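DNA helicase RecQ (PDB 4Q48) probably couples ATP hydrolysis to the unwinding of duplex DNA, translocating in the 3'-5' direction. Local coordinates at residues Ile240-Ser245 against Tyr321-Arg326. Sequence-based numbering, arbitrary orientation.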
loop_
_atom_site.group_PDB
_atom_site.type_symbol
_atom_site.label_atom_id
_atom_site.label_comp_id
_atom_site.label_asym_id
_atom_site.label_seq_id
_atom_site.Cartn_x
_atom_site.Cartn_y
_atom_site.Cartn_z
ATOM N N ILE A 240 -0.651 6.999 -20.049
ATOM C CA ILE A 240 0.724 6.762 -19.632
ATOM C C ILE A 240 1.103 5.310 -19.896
ATOM O O ILE A 240 0.344 4.423 -19.566
ATOM C CB ILE A 240 0.925 7.037 -18.147
ATOM C CG1 ILE A 240 0.373 8.413 -17.775
ATOM C CG2 ILE A 240 2.397 6.886 -17.797
ATOM C CD1 ILE A 240 0.338 8.688 -16.253
ATOM N N VAL A 241 2.247 5.076 -20.531
ATOM C CA VAL A 241 2.796 3.731 -20.701
ATOM C C VAL A 241 4.049 3.571 -19.871
ATOM O O VAL A 241 5.040 4.227 -20.154
ATOM C CB VAL A 241 3.163 3.441 -22.163
ATOM C CG1 VAL A 241 3.804 2.060 -22.288
ATOM C CG2 VAL A 241 1.953 3.613 -23.064
ATOM N N TYR A 242 4.032 2.711 -18.859
ATOM C CA TYR A 242 5.224 2.504 -18.026
ATOM C C TYR A 242 6.156 1.391 -18.523
ATOM O O TYR A 242 5.714 0.269 -18.776
ATOM C CB TYR A 242 4.801 2.172 -16.622
ATOM C CG TYR A 242 4.221 3.322 -15.874
ATOM C CD1 TYR A 242 5.038 4.323 -15.345
ATOM C CD2 TYR A 242 2.860 3.391 -15.635
ATOM C CE1 TYR A 242 4.501 5.381 -14.618
ATOM C CE2 TYR A 242 2.319 4.436 -14.900
ATOM C CZ TYR A 242 3.138 5.426 -14.408
ATOM O OH TYR A 242 2.576 6.461 -13.699
ATOM N N CYS A 243 7.443 1.685 -18.652
ATOM C CA CYS A 243 8.422 0.640 -18.993
ATOM C C CYS A 243 9.510 0.576 -17.932
ATOM O O CYS A 243 9.689 1.537 -17.168
ATOM C CB CYS A 243 9.036 0.873 -20.370
ATOM S SG CYS A 243 7.829 0.928 -21.706
ATOM N N LEU A 244 10.227 -0.551 -17.886
ATOM C CA LEU A 244 11.161 -0.824 -16.780
ATOM C C LEU A 244 12.469 -0.053 -16.872
ATOM O O LEU A 244 12.974 0.460 -15.871
ATOM C CB LEU A 244 11.455 -2.321 -16.663
ATOM C CG LEU A 244 11.892 -2.650 -15.226
ATOM C CD1 LEU A 244 10.874 -2.090 -14.220
ATOM C CD2 LEU A 244 12.102 -4.157 -15.006
ATOM N N SER A 245 13.011 0.020 -18.077
ATOM C CA SER A 245 14.293 0.676 -18.308
ATOM C C SER A 245 14.145 2.004 -19.044
ATOM O O SER A 245 13.153 2.258 -19.725
ATOM C CB SER A 245 15.225 -0.231 -19.124
ATOM O OG SER A 245 14.684 -0.491 -20.414
ATOM N N TYR A 321 -0.298 0.191 -7.702
ATOM C CA TYR A 321 -1.472 0.965 -7.318
ATOM C C TYR A 321 -1.278 2.476 -7.544
ATOM O O TYR A 321 -2.196 3.175 -7.993
ATOM C CB TYR A 321 -1.817 0.703 -5.857
ATOM C CG TYR A 321 -3.019 1.451 -5.413
ATOM C CD1 TYR A 321 -4.298 0.948 -5.649
ATOM C CD2 TYR A 321 -2.894 2.692 -4.805
ATOM C CE1 TYR A 321 -5.424 1.650 -5.245
ATOM C CE2 TYR A 321 -4.005 3.405 -4.416
ATOM C CZ TYR A 321 -5.260 2.881 -4.630
ATOM O OH TYR A 321 -6.340 3.605 -4.215
ATOM N N GLN A 322 -0.091 2.993 -7.248
ATOM C CA GLN A 322 0.094 4.424 -7.416
ATOM C C GLN A 322 0.123 4.702 -8.918
ATOM O O GLN A 322 -0.459 5.680 -9.395
ATOM C CB GLN A 322 1.379 4.949 -6.753
ATOM C CG GLN A 322 1.833 6.267 -7.404
ATOM C CD GLN A 322 3.241 6.736 -7.041
ATOM O OE1 GLN A 322 4.199 5.952 -7.045
ATOM N NE2 GLN A 322 3.378 8.036 -6.772
ATOM N N GLU A 323 0.766 3.822 -9.677
ATOM C CA GLU A 323 0.880 4.068 -11.101
ATOM C C GLU A 323 -0.474 3.959 -11.826
ATOM O O GLU A 323 -0.900 4.902 -12.455
ATOM C CB GLU A 323 1.902 3.124 -11.714
ATOM C CG GLU A 323 3.314 3.567 -11.495
ATOM C CD GLU A 323 4.293 2.406 -11.474
ATOM O OE1 GLU A 323 4.011 1.385 -12.141
ATOM O OE2 GLU A 323 5.329 2.502 -10.769
ATOM N N THR A 324 -1.168 2.838 -11.705
ATOM C CA THR A 324 -2.487 2.731 -12.290
ATOM C C THR A 324 -3.412 3.840 -11.777
ATOM O O THR A 324 -4.342 4.268 -12.476
ATOM C CB THR A 324 -3.154 1.372 -11.985
ATOM O OG1 THR A 324 -3.349 1.254 -10.578
ATOM C CG2 THR A 324 -2.327 0.213 -12.483
ATOM N N GLY A 325 -3.177 4.272 -10.538
ATOM C CA GLY A 325 -4.038 5.236 -9.895
ATOM C C GLY A 325 -3.986 6.612 -10.502
ATOM O O GLY A 325 -4.787 7.464 -10.163
ATOM N N ARG A 326 -3.046 6.844 -11.404
ATOM C CA ARG A 326 -2.953 8.146 -12.055
ATOM C C ARG A 326 -3.974 8.281 -13.143
ATOM O O ARG A 326 -4.082 9.325 -13.790
ATOM C CB ARG A 326 -1.566 8.375 -12.643
ATOM C CG ARG A 326 -0.482 8.465 -11.627
ATOM C CD ARG A 326 0.684 9.200 -12.169
ATOM N NE ARG A 326 1.520 9.740 -11.107
ATOM C CZ ARG A 326 2.544 9.085 -10.583
ATOM N NH1 ARG A 326 2.830 7.864 -11.027
ATOM N NH2 ARG A 326 3.281 9.645 -9.627
#
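Helicase motif VI, the QxxGRxGR signature of superfamily 2, meets the core sheet of the second RecA-like domain here, with Glu323 laid against Tyr242, and Arg326 against Tyr242 and Ile240. The case illustrates how one aromatic side chain can join a motif to the neighbouring strand: strand 238-242, an inner member of the parallel sheet, sends Tyr242 out toward helix 317-324 and Arg326. Glu323 crosses one face of the phenol ring with its methylenes. Its CG sits 3.7 Å from the centroid of the Tyr242 ring and 23° off the ring normal, a CH-pi contact displaced toward the hydroxyl end, where Glu323 CG comes to 3.5 Å from Tyr242 CZ. With CG beside its own backbone N (chi1 -80°), the extended chain of Glu323 leads the carboxylate back along the ring toward its CB end, and OE1 is hydrogen-bonded to His310 NE2 of the adjacent strand 305-310. The His310 ring also meets that of Tyr242, so tyrosine, histidine and glutamate form one small cluster. The opposite face of the phenol is covered toward its rim by Ile240 CG2, two residues back on the same strand. At the far end of the ring a polar link takes over: Arg326 NH1 donates to Tyr242 OH at 3.0 Å, with a bent N-H...O angle of 138° and the oxygen tilted somewhat out of the guanidinium plane. In related helicases motif VI arginines typically line the nucleotide cleft between the two RecA-like domains; here the guanidinium of Arg326 reaches a tyrosine of the sheet. Beside the hydrogen bond the aliphatic part of Arg326 lies loosely along the end of the Ile240 side chain, whose CD1 is 4.1 Å from both Arg326 CB and Arg326 CD.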